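Local coordinates for protein guanidinopropionase (Pseudomonas aeruginosa, PDB 3NIQ) that hydrolyses 3-guanidinopropanoate to beta-alanine and urea with two manganese ions per subunit, working as a homohexamer of the arginase family, at residues A311-A314 with A315-A318; Q264-Q267 with L268-L272; R104-G107 with F108-V112; T295-V298 with G299-M303; L223-A226 with R227-V230. One frame throughout, in Å; residues are numbered along the deposited sequence.

Contact 1. Residues A311-A314 with A315-A318; sequences AESA and ARSA
R316 folds its guanidinium back over the preceding turn and meets S313, three residues earlier, at the C-terminal end of the long helix 294-317. Backbone hydrogen bonds make the frame. A315 N donates to A311 O at 2.9 Å and R316 N to E312 O at 3.0 Å. The straightest is S317 N to S313 O, 3.1 Å and 165°, and the last runs from A318 N to A314 O.

The side-chain bonds are slacker. R316 NH2 reaches S313 OG at 3.3 Å, a weak bond; a bend at chi3 (-41°) turns the arginine back, and one guanidinium face lies toward S313 CA and E312 O, both offset toward its rim. Serine suits the place because its small hydroxyl accepts here and also pairs with L277 N, while R316 NH2 has a second partner in L275 O. S317 OG, turned back by a chi1 of 81°, bonds weakly to A314 O at 3.5 Å. E312 directs its carboxylate elsewhere, to a salt bridge with R273.

Van der Waals contact is modest: the alanine methyls keep the helix slim, A315 CB lying beside A311 O. A311 and E312 face helix 79-82, A315 touches V83 in the loop beyond it, and the bonds of S313 and R316 to L277 and L275 fall at the entry to strand 277-283.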
loop_
_atom_site.group_PDB
_atom_site.type_symbol
_atom_site.label_atom_id
_atom_site.label_comp_id
_atom_site.label_asym_id
_atom_site.label_seq_id
_atom_site.Cartn_x
_atom_site.Cartn_y
_atom_site.Cartn_z
ATOM N N ALA A 311 -2.730 -24.559 -27.122
ATOM C CA ALA A 311 -3.935 -25.264 -27.553
ATOM C C ALA A 311 -3.828 -25.641 -29.036
ATOM O O ALA A 311 -4.115 -26.781 -29.396
ATOM C CB ALA A 311 -5.184 -24.421 -27.302
ATOM N N GLU A 312 -3.422 -24.696 -29.883
ATOM C CA GLU A 312 -3.281 -24.971 -31.317
ATOM C C GLU A 312 -2.234 -26.054 -31.592
ATOM O O GLU A 312 -2.457 -26.927 -32.418
ATOM C CB GLU A 312 -2.954 -23.709 -32.112
ATOM C CG GLU A 312 -4.123 -22.738 -32.250
ATOM C CD GLU A 312 -3.974 -21.789 -33.424
ATOM O OE1 GLU A 312 -4.993 -21.520 -34.086
ATOM O OE2 GLU A 312 -2.855 -21.278 -33.673
ATOM N N SER A 313 -1.095 -25.998 -30.902
ATOM C CA SER A 313 -0.075 -27.034 -31.081
ATOM C C SER A 313 -0.601 -28.386 -30.635
ATOM O O SER A 313 -0.443 -29.373 -31.350
ATOM C CB SER A 313 1.228 -26.696 -30.338
ATOM O OG SER A 313 1.904 -25.625 -30.966
ATOM N N ALA A 314 -1.235 -28.438 -29.467
ATOM C CA ALA A 314 -1.800 -29.692 -28.975
ATOM C C ALA A 314 -2.880 -30.231 -29.924
ATOM O O ALA A 314 -3.063 -31.453 -30.043
ATOM C CB ALA A 314 -2.359 -29.543 -27.564
ATOM N N ALA A 315 -3.578 -29.320 -30.598
ATOM C CA ALA A 315 -4.669 -29.698 -31.496
ATOM C C ALA A 315 -4.089 -30.349 -32.748
ATOM O O ALA A 315 -4.609 -31.363 -33.214
ATOM C CB ALA A 315 -5.539 -28.465 -31.875
ATOM N N ARG A 316 -2.998 -29.776 -33.262
ATOM C CA ARG A 316 -2.349 -30.300 -34.463
ATOM C C ARG A 316 -1.709 -31.660 -34.206
ATOM O O ARG A 316 -1.840 -32.564 -35.024
ATOM C CB ARG A 316 -1.306 -29.328 -35.008
ATOM C CG ARG A 316 -1.872 -28.086 -35.712
ATOM C CD ARG A 316 -0.757 -27.340 -36.484
ATOM N NE ARG A 316 0.480 -27.296 -35.699
ATOM C CZ ARG A 316 0.837 -26.293 -34.897
ATOM N NH1 ARG A 316 0.060 -25.206 -34.789
ATOM N NH2 ARG A 316 1.978 -26.382 -34.196
ATOM N N SER A 317 -1.033 -31.820 -33.073
ATOM C CA SER A 317 -0.364 -33.085 -32.792
ATOM C C SER A 317 -1.342 -34.239 -32.518
ATOM O O SER A 317 -1.019 -35.404 -32.781
ATOM C CB SER A 317 0.682 -32.939 -31.678
ATOM O OG SER A 317 0.058 -32.976 -30.420
ATOM N N ALA A 318 -2.533 -33.914 -32.017
ATOM C CA ALA A 318 -3.598 -34.906 -31.815
ATOM C C ALA A 318 -4.137 -35.442 -33.147
ATOM O O ALA A 318 -4.126 -34.727 -34.149
ATOM C CB ALA A 318 -4.729 -34.308 -31.007
#

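Contact 2. Residues Q264-Q267 with L268-L272; sequences QAQQ and LVRGL
Q264 O receives L268 N at 2.9 Å, and the leucine side chain folds back along the same carbonyl, CG 3.3 Å from Q264 O. The glutamine's own amide leads away, with OE1 accepting from T261 N. Next, A265 O takes V269 N at 3.0 Å; the alanine methyl is small enough to face F239 of strand 235-240, while V269 packs on helix 294-317.

Q266 carries the main side-chain contact. Its carbonyl accepts R270 N, and the two long chains run alongside each other, pointing the same way. The extended arginine chain lays its guanidinium across Q266 CB, which sits 3.9 Å from the plane over its centre. The amide is turned 47° to that plane, and its nitrogen is engaged elsewhere: E305 OE2 accepts from Q266 NE2, and E305 OE1 forms a salt bridge with R270 NE. This is the helix of a beta-alpha-beta unit between strands 235-240 and 277-283, and R270 also bridges to E212 of a second subunit.

Q267 packs on V219 of helix 211-230 and on V215 of the second subunit. Its carbonyl accepts G271 N at 3.2 Å, where the helix gives way to the turn.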
loop_
_atom_site.group_PDB
_atom_site.type_symbol
_atom_site.label_atom_id
_atom_site.label_comp_id
_atom_site.label_asym_id
_atom_site.label_seq_id
_atom_site.Cartn_x
_atom_site.Cartn_y
_atom_site.Cartn_z
ATOM N N GLN A 264 3.606 -4.510 -25.902
ATOM C CA GLN A 264 4.672 -5.125 -26.699
ATOM C C GLN A 264 4.803 -6.636 -26.445
ATOM O O GLN A 264 4.981 -7.408 -27.387
ATOM C CB GLN A 264 6.000 -4.420 -26.441
ATOM C CG GLN A 264 6.127 -3.083 -27.150
ATOM C CD GLN A 264 7.286 -2.284 -26.624
ATOM O OE1 GLN A 264 7.772 -2.504 -25.499
ATOM N NE2 GLN A 264 7.754 -1.348 -27.437
ATOM N N ALA A 265 4.699 -7.050 -25.183
ATOM C CA ALA A 265 4.771 -8.483 -24.834
ATOM C C ALA A 265 3.640 -9.301 -25.460
ATOM O O ALA A 265 3.863 -10.413 -25.957
ATOM C CB ALA A 265 4.812 -8.682 -23.309
ATOM N N GLN A 266 2.433 -8.751 -25.454
ATOM C CA GLN A 266 1.290 -9.414 -26.077
ATOM C C GLN A 266 1.511 -9.536 -27.582
ATOM O O GLN A 266 1.256 -10.584 -28.169
ATOM C CB GLN A 266 -0.008 -8.650 -25.796
ATOM C CG GLN A 266 -0.561 -8.820 -24.374
ATOM C CD GLN A 266 -1.817 -7.992 -24.155
ATOM O OE1 GLN A 266 -1.802 -6.780 -24.334
ATOM N NE2 GLN A 266 -2.908 -8.647 -23.754
ATOM N N GLN A 267 1.982 -8.465 -28.207
ATOM C CA GLN A 267 2.223 -8.492 -29.656
ATOM C C GLN A 267 3.302 -9.521 -30.004
ATOM O O GLN A 267 3.183 -10.262 -30.977
ATOM C CB GLN A 267 2.655 -7.114 -30.175
ATOM C CG GLN A 267 1.579 -6.018 -30.023
ATOM C CD GLN A 267 2.113 -4.613 -30.332
ATOM O OE1 GLN A 267 3.256 -4.266 -29.997
ATOM N NE2 GLN A 267 1.277 -3.793 -30.946
ATOM N N LEU A 268 4.361 -9.579 -29.208
ATOM C CA LEU A 268 5.432 -10.536 -29.520
ATOM C C LEU A 268 4.952 -11.975 -29.353
ATOM O O LEU A 268 5.208 -12.830 -30.214
ATOM C CB LEU A 268 6.665 -10.249 -28.672
ATOM C CG LEU A 268 7.327 -8.921 -29.055
ATOM C CD1 LEU A 268 8.255 -8.453 -27.947
ATOM C CD2 LEU A 268 8.118 -9.086 -30.356
ATOM N N VAL A 269 4.235 -12.247 -28.262
ATOM C CA VAL A 269 3.744 -13.601 -28.013
ATOM C C VAL A 269 2.728 -14.045 -29.087
ATOM O O VAL A 269 2.806 -15.160 -29.611
ATOM C CB VAL A 269 3.193 -13.750 -26.565
ATOM C CG1 VAL A 269 2.419 -15.044 -26.404
ATOM C CG2 VAL A 269 4.352 -13.725 -25.595
ATOM N N ARG A 270 1.795 -13.170 -29.431
ATOM C CA ARG A 270 0.826 -13.474 -30.491
ATOM C C ARG A 270 1.495 -13.862 -31.825
ATOM O O ARG A 270 1.025 -14.749 -32.520
ATOM C CB ARG A 270 -0.117 -12.284 -30.699
ATOM C CG ARG A 270 -1.156 -12.152 -29.569
ATOM C CD ARG A 270 -1.753 -10.747 -29.521
ATOM N NE ARG A 270 -2.530 -10.546 -28.305
ATOM C CZ ARG A 270 -3.200 -9.438 -28.025
ATOM N NH1 ARG A 270 -3.223 -8.440 -28.891
ATOM N NH2 ARG A 270 -3.879 -9.344 -26.881
ATOM N N GLY A 271 2.590 -13.194 -32.164
ATOM C CA GLY A 271 3.356 -13.477 -33.385
ATOM C C GLY A 271 4.098 -14.809 -33.374
ATOM O O GLY A 271 4.724 -15.195 -34.378
ATOM N N LEU A 272 4.011 -15.531 -32.256
ATOM C CA LEU A 272 4.584 -16.870 -32.154
ATOM C C LEU A 272 3.616 -17.955 -32.641
ATOM O O LEU A 272 3.931 -19.149 -32.600
ATOM C CB LEU A 272 5.035 -17.160 -30.724
ATOM C CG LEU A 272 6.125 -16.227 -30.199
ATOM C CD1 LEU A 272 6.551 -16.605 -28.783
ATOM C CD2 LEU A 272 7.329 -16.226 -31.106
#

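Contact 3. Residues R104-G107 with F108-V112; sequences RIEG and FYRQV
E106 and R110 stand one helical turn apart on helix 98-114, an i to i+4 salt bridge on a helix that links strands 85-90 and 118-123 of the parallel arginase-family sheet. The charged pair uses a single oxygen: E106 OE2 accepts from R110 NE at 3.0 Å and from R110 NH2 at 2.9 Å, so two nitrogens grip one atom side-on. E106 is extended, with CG anti to the backbone N (chi1 175°), which carries its carboxylate out to the edge of the guanidinium. The oxygen lies in the guanidinium plane, yet both nitrogens come from the same face of the carboxylate, whose plane is inclined 48° to it.

The apolar side faces inward. I105 and Y109 lie side by side, packing on V42 of strand 37-42 and on helix 129-136, and the tyrosine hydroxyl bonds to S121 OG. F108 packs on I40 of strand 37-42.

Backbone bonds are regular, with R110 N to E106 O the shortest at 2.8 Å. I105 O accepts Y109 N and also lies in the plane of the tyrosine ring at its edge, 3.2 Å from Y109 CD2, while I105 CG2 rests 3.8 Å from the same ring carbon.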
loop_
_atom_site.group_PDB
_atom_site.type_symbol
_atom_site.label_atom_id
_atom_site.label_comp_id
_atom_site.label_asym_id
_atom_site.label_seq_id
_atom_site.Cartn_x
_atom_site.Cartn_y
_atom_site.Cartn_z
ATOM N N ARG A 104 12.140 -33.303 -7.033
ATOM C CA ARG A 104 10.697 -33.532 -6.944
ATOM C C ARG A 104 9.977 -32.882 -8.120
ATOM O O ARG A 104 9.070 -33.475 -8.719
ATOM C CB ARG A 104 10.168 -33.024 -5.602
ATOM C CG ARG A 104 10.545 -33.973 -4.443
ATOM C CD ARG A 104 10.550 -33.294 -3.086
ATOM N NE ARG A 104 9.203 -32.989 -2.625
ATOM C CZ ARG A 104 8.852 -32.861 -1.347
ATOM N NH1 ARG A 104 9.757 -33.015 -0.389
ATOM N NH2 ARG A 104 7.593 -32.579 -1.033
ATOM N N ILE A 105 10.420 -31.675 -8.481
ATOM C CA ILE A 105 9.789 -30.972 -9.586
ATOM C C ILE A 105 9.976 -31.712 -10.896
ATOM O O ILE A 105 9.012 -31.875 -11.655
ATOM C CB ILE A 105 10.275 -29.518 -9.719
ATOM C CG1 ILE A 105 9.865 -28.732 -8.463
ATOM C CG2 ILE A 105 9.715 -28.914 -10.996
ATOM C CD1 ILE A 105 10.528 -27.364 -8.322
ATOM N N GLU A 106 11.198 -32.170 -11.166
ATOM C CA GLU A 106 11.452 -32.923 -12.399
ATOM C C GLU A 106 10.585 -34.198 -12.459
ATOM O O GLU A 106 10.068 -34.549 -13.521
ATOM C CB GLU A 106 12.938 -33.299 -12.541
ATOM C CG GLU A 106 13.197 -34.194 -13.774
ATOM C CD GLU A 106 14.660 -34.598 -13.977
ATOM O OE1 GLU A 106 15.548 -34.111 -13.234
ATOM O OE2 GLU A 106 14.913 -35.398 -14.901
ATOM N N GLY A 107 10.472 -34.897 -11.326
ATOM C CA GLY A 107 9.689 -36.137 -11.248
ATOM C C GLY A 107 8.238 -35.903 -11.649
ATOM O O GLY A 107 7.657 -36.674 -12.408
ATOM N N PHE A 108 7.666 -34.801 -11.169
ATOM C CA PHE A 108 6.332 -34.400 -11.564
ATOM C C PHE A 108 6.236 -34.161 -13.073
ATOM O O PHE A 108 5.331 -34.672 -13.747
ATOM C CB PHE A 108 5.949 -33.132 -10.789
ATOM C CG PHE A 108 4.536 -32.673 -11.026
ATOM C CD1 PHE A 108 3.472 -33.287 -10.368
ATOM C CD2 PHE A 108 4.276 -31.613 -11.882
ATOM C CE1 PHE A 108 2.138 -32.853 -10.578
ATOM C CE2 PHE A 108 2.961 -31.175 -12.112
ATOM C CZ PHE A 108 1.887 -31.803 -11.456
ATOM N N TYR A 109 7.164 -33.377 -13.614
ATOM C CA TYR A 109 7.103 -33.051 -15.029
ATOM C C TYR A 109 7.377 -34.247 -15.936
ATOM O O TYR A 109 6.889 -34.282 -17.051
ATOM C CB TYR A 109 8.017 -31.857 -15.377
ATOM C CG TYR A 109 7.329 -30.545 -15.045
ATOM C CD1 TYR A 109 6.611 -29.842 -16.024
ATOM C CD2 TYR A 109 7.340 -30.044 -13.751
ATOM C CE1 TYR A 109 5.936 -28.652 -15.714
ATOM C CE2 TYR A 109 6.651 -28.837 -13.425
ATOM C CZ TYR A 109 5.978 -28.153 -14.412
ATOM O OH TYR A 109 5.299 -26.990 -14.130
ATOM N N ARG A 110 8.172 -35.205 -15.471
ATOM C CA ARG A 110 8.346 -36.477 -16.222
ATOM C C ARG A 110 7.005 -37.200 -16.407
ATOM O O ARG A 110 6.749 -37.793 -17.452
ATOM C CB ARG A 110 9.324 -37.408 -15.511
ATOM C CG ARG A 110 10.788 -36.959 -15.596
ATOM C CD ARG A 110 11.731 -38.128 -15.441
ATOM N NE ARG A 110 13.148 -37.734 -15.433
ATOM C CZ ARG A 110 14.148 -38.615 -15.454
ATOM N NH1 ARG A 110 13.879 -39.923 -15.507
ATOM N NH2 ARG A 110 15.414 -38.199 -15.427
ATOM N N GLN A 111 6.157 -37.144 -15.381
ATOM C CA GLN A 111 4.832 -37.769 -15.434
ATOM C C GLN A 111 3.933 -37.020 -16.392
ATOM O O GLN A 111 3.205 -37.625 -17.187
ATOM C CB GLN A 111 4.174 -37.728 -14.053
ATOM C CG GLN A 111 4.660 -38.792 -13.080
ATOM C CD GLN A 111 4.199 -38.509 -11.655
ATOM O OE1 GLN A 111 3.947 -37.358 -11.285
ATOM N NE2 GLN A 111 4.097 -39.556 -10.847
ATOM N N VAL A 112 3.946 -35.693 -16.285
ATOM C CA VAL A 112 3.168 -34.856 -17.178
ATOM C C VAL A 112 3.601 -35.181 -18.626
ATOM O O VAL A 112 2.769 -35.448 -19.479
ATOM C CB VAL A 112 3.372 -33.343 -16.853
ATOM C CG1 VAL A 112 2.748 -32.458 -17.930
ATOM C CG2 VAL A 112 2.817 -33.017 -15.477
#

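Contact 4. Residues T295-V298 with G299-M303; sequences TALV and GATMM
L297 O is held by two donors of one residue: T301 N and T301 OG1 each bond to it at 2.8 Å. They reach the carbonyl from opposite faces of its plane, the hydroxyl standing 36° out of it. The threonine oxygen lies beside its own backbone N, anti to the carbonyl carbon (chi1 -50°), which directs it back down the helix toward the i-4 carbonyl. A buried hydroxyl is thus satisfied within the helix, and threonine suits the spot because its methyl, CG2, remains for packing. L297 crosses the threonine at an angle, its CD1 3.9 Å from T301 OG1.

The other carbonyls take the usual i+4 donors. T295 O takes G299 N at 2.7 Å, A296 O takes A300 N, and V298 O receives M302 N at 2.9 Å with an almost linear N-H...O angle of 178°. These turns open helix 294-317, which follows strand 277-283 in the alternating beta/alpha fold of the arginase family. D290 serves the start of the helix, accepting from A296 N and meeting T295 OG1, which also pairs with G251 N.

The small methyl of A300 lets the helix lie against V61 of helix 57-64. L297, V298 and T301 also meet P255 and I257 of a second subunit, while M302 bends at chi2 and chi3 toward Q266 and V269 of helix 262-270.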
loop_
_atom_site.group_PDB
_atom_site.type_symbol
_atom_site.label_atom_id
_atom_site.label_comp_id
_atom_site.label_asym_id
_atom_site.label_seq_id
_atom_site.Cartn_x
_atom_site.Cartn_y
_atom_site.Cartn_z
ATOM N N THR A 295 0.829 -7.487 -11.226
ATOM C CA THR A 295 1.774 -8.398 -11.885
ATOM C C THR A 295 1.141 -9.790 -12.019
ATOM O O THR A 295 1.341 -10.507 -13.026
ATOM C CB THR A 295 3.128 -8.454 -11.103
ATOM O OG1 THR A 295 3.565 -7.115 -10.785
ATOM C CG2 THR A 295 4.245 -9.131 -11.936
ATOM N N ALA A 296 0.388 -10.170 -10.994
ATOM C CA ALA A 296 -0.458 -11.367 -11.049
ATOM C C ALA A 296 -1.384 -11.343 -12.269
ATOM O O ALA A 296 -1.516 -12.351 -12.980
ATOM C CB ALA A 296 -1.280 -11.499 -9.756
ATOM N N LEU A 297 -2.024 -10.205 -12.505
ATOM C CA LEU A 297 -2.891 -10.060 -13.684
ATOM C C LEU A 297 -2.097 -10.090 -14.991
ATOM O O LEU A 297 -2.506 -10.735 -15.965
ATOM C CB LEU A 297 -3.752 -8.792 -13.593
ATOM C CG LEU A 297 -4.657 -8.546 -14.811
ATOM C CD1 LEU A 297 -5.681 -9.666 -14.955
ATOM C CD2 LEU A 297 -5.328 -7.184 -14.740
ATOM N N VAL A 298 -0.962 -9.407 -15.034
ATOM C CA VAL A 298 -0.083 -9.520 -16.198
ATOM C C VAL A 298 0.286 -11.007 -16.405
ATOM O O VAL A 298 0.225 -11.526 -17.513
ATOM C CB VAL A 298 1.214 -8.654 -16.022
ATOM C CG1 VAL A 298 2.324 -9.131 -16.917
ATOM C CG2 VAL A 298 0.933 -7.185 -16.281
ATOM N N GLY A 299 0.629 -11.696 -15.327
ATOM C CA GLY A 299 0.983 -13.112 -15.421
ATOM C C GLY A 299 -0.181 -13.942 -15.949
ATOM O O GLY A 299 -0.015 -14.705 -16.887
ATOM N N ALA A 300 -1.364 -13.775 -15.349
ATOM C CA ALA A 300 -2.551 -14.493 -15.794
ATOM C C ALA A 300 -2.855 -14.215 -17.259
ATOM O O ALA A 300 -3.229 -15.125 -18.007
ATOM C CB ALA A 300 -3.778 -14.143 -14.904
ATOM N N THR A 301 -2.678 -12.976 -17.690
ATOM C CA THR A 301 -2.995 -12.641 -19.078
ATOM C C THR A 301 -1.979 -13.250 -20.063
ATOM O O THR A 301 -2.363 -13.857 -21.049
ATOM C CB THR A 301 -3.081 -11.120 -19.304
ATOM O OG1 THR A 301 -3.938 -10.529 -18.321
ATOM C CG2 THR A 301 -3.682 -10.837 -20.694
ATOM N N MET A 302 -0.686 -13.116 -19.783
ATOM C CA MET A 302 0.321 -13.769 -20.632
ATOM C C MET A 302 0.115 -15.298 -20.640
ATOM O O MET A 302 0.257 -15.952 -21.676
ATOM C CB MET A 302 1.728 -13.386 -20.179
ATOM C CG MET A 302 1.998 -11.874 -20.226
ATOM S SD MET A 302 1.678 -11.159 -21.862
ATOM C CE MET A 302 2.621 -12.254 -22.930
ATOM N N MET A 303 -0.287 -15.849 -19.503
ATOM C CA MET A 303 -0.603 -17.269 -19.423
ATOM C C MET A 303 -1.701 -17.603 -20.441
ATOM O O MET A 303 -1.574 -18.557 -21.222
ATOM C CB MET A 303 -1.087 -17.617 -18.012
ATOM C CG MET A 303 -1.300 -19.129 -17.785
ATOM S SD MET A 303 -1.783 -19.512 -16.106
ATOM C CE MET A 303 -1.397 -21.268 -16.062
#

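Contact 5. Residues L223-A226 with R227-V230; sequences LAEA and RRVV
E225 and R228 form a two-bond salt bridge across three residues near the end of helix 211-230. Both carry CG anti to the backbone N (chi1 -180° and -170°), and both chains then bend, the glutamate at chi2 (68°) and the arginine at chi3, bringing the charged ends side by side and pointing the same way. The grip is side-on: R228 NE bonds to E225 OE1 at 3.0 Å and R228 NH2 to E225 OE2 at 2.7 Å, each nearly straight. The oxygens lie in the guanidinium plane, but the nitrogens arrive well above the carboxylate plane. With R207 of strand 207-210 also paired to E225 OE2, the carboxylate has two arginine partners, which would probably favour its ionised form.

This helix connects strands 207-210 and 235-240 in the parallel sheet, and its inner side is apolar. A226 and V229 rest on V184 of strand 183-188, where a methyl and a compact branched chain fit beneath the helix. V229 CG2, beside its backbone N, lies 3.5 Å from E225 O, the carbonyl that accepts V229 N.

R227 takes another course. Its CG stays next to the backbone N, 3.4 Å from L223 O, and a bend at chi3 carries the guanidinium away, where NH1 bonds to the carbonyls of G271 and R273. In the last turn V230 N reaches A226 O at 3.3 Å, and V230 CG2 lies 3.6 Å from the same oxygen.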
loop_
_atom_site.group_PDB
_atom_site.type_symbol
_atom_site.label_atom_id
_atom_site.label_comp_id
_atom_site.label_asym_id
_atom_site.label_seq_id
_atom_site.Cartn_x
_atom_site.Cartn_y
_atom_site.Cartn_z
ATOM N N LEU A 223 10.326 -10.133 -34.060
ATOM C CA LEU A 223 9.567 -11.326 -34.193
ATOM C C LEU A 223 10.099 -12.176 -35.324
ATOM O O LEU A 223 10.285 -13.354 -35.179
ATOM C CB LEU A 223 8.154 -10.912 -34.481
ATOM C CG LEU A 223 7.066 -11.895 -34.750
ATOM C CD1 LEU A 223 6.782 -12.788 -33.611
ATOM C CD2 LEU A 223 5.864 -11.149 -35.208
ATOM N N ALA A 224 10.409 -11.523 -36.427
ATOM C CA ALA A 224 10.931 -12.194 -37.578
ATOM C C ALA A 224 12.251 -12.872 -37.243
ATOM O O ALA A 224 12.487 -13.996 -37.583
ATOM C CB ALA A 224 11.111 -11.235 -38.667
ATOM N N GLU A 225 13.075 -12.174 -36.517
ATOM C CA GLU A 225 14.358 -12.731 -36.100
ATOM C C GLU A 225 14.137 -13.894 -35.139
ATOM O O GLU A 225 14.791 -14.938 -35.252
ATOM C CB GLU A 225 15.258 -11.655 -35.481
ATOM C CG GLU A 225 16.621 -12.172 -35.024
ATOM C CD GLU A 225 17.516 -12.599 -36.185
ATOM O OE1 GLU A 225 17.060 -12.542 -37.360
ATOM O OE2 GLU A 225 18.674 -12.996 -35.912
ATOM N N ALA A 226 13.201 -13.731 -34.201
ATOM C CA ALA A 226 12.916 -14.817 -33.259
ATOM C C ALA A 226 12.438 -16.075 -33.983
ATOM O O ALA A 226 12.889 -17.171 -33.672
ATOM C CB ALA A 226 11.900 -14.385 -32.209
ATOM N N ARG A 227 11.516 -15.917 -34.935
ATOM C CA ARG A 227 10.952 -17.084 -35.638
ATOM C C ARG A 227 12.002 -17.741 -36.527
ATOM O O ARG A 227 12.014 -18.961 -36.684
ATOM C CB ARG A 227 9.731 -16.708 -36.475
ATOM C CG ARG A 227 8.547 -16.229 -35.659
ATOM C CD ARG A 227 7.367 -15.924 -36.571
ATOM N NE ARG A 227 6.909 -17.131 -37.252
ATOM C CZ ARG A 227 5.857 -17.866 -36.884
ATOM N NH1 ARG A 227 5.113 -17.529 -35.835
ATOM N NH2 ARG A 227 5.540 -18.950 -37.582
ATOM N N ARG A 228 12.879 -16.921 -37.102
ATOM C CA ARG A 228 14.022 -17.428 -37.860
ATOM C C ARG A 228 14.915 -18.313 -36.996
ATOM O O ARG A 228 15.362 -19.372 -37.442
ATOM C CB ARG A 228 14.857 -16.274 -38.435
ATOM C CG ARG A 228 15.923 -16.740 -39.438
ATOM C CD ARG A 228 16.962 -15.674 -39.734
ATOM N NE ARG A 228 17.719 -15.260 -38.548
ATOM C CZ ARG A 228 18.725 -15.939 -37.992
ATOM N NH1 ARG A 228 19.116 -17.101 -38.496
ATOM N NH2 ARG A 228 19.341 -15.450 -36.916
ATOM N N VAL A 229 15.187 -17.883 -35.762
ATOM C CA VAL A 229 16.090 -18.643 -34.885
ATOM C C VAL A 229 15.555 -20.017 -34.532
ATOM O O VAL A 229 16.285 -21.009 -34.586
ATOM C CB VAL A 229 16.432 -17.875 -33.555
ATOM C CG1 VAL A 229 17.016 -18.841 -32.483
ATOM C CG2 VAL A 229 17.408 -16.722 -33.819
ATOM N N VAL A 230 14.289 -20.074 -34.117
ATOM C CA VAL A 230 13.719 -21.325 -33.610
ATOM C C VAL A 230 13.216 -22.192 -34.758
ATOM O O VAL A 230 13.124 -23.410 -34.623
ATOM C CB VAL A 230 12.584 -21.084 -32.557
ATOM C CG1 VAL A 230 13.110 -20.222 -31.386
ATOM C CG2 VAL A 230 11.365 -20.428 -33.198
#

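Contacts 2, 4 and 5 form a connected group, while contacts 1 and 3 stand apart from it and from each other. Contact 2 is the middle member: V269 CG2 meets M302 CE of contact 4 at 3.5 Å, and L268 O packs on L223 CD1 of contact 5 at 3.7 Å. Contacts 1 and 4 share helix 294-317, with centres about 23 Å apart. The T295 side chain of contact 4 lies about 12 Å from a manganese ion and about 8 Å from the side chains of the ligands D240 and D242; that of A265 in contact 2 is about 13 Å from a manganese ion. In contact 3 the Y109 side chain is about 11 Å from that of the ligand H126. Contacts 2 and 4 both touch a second subunit.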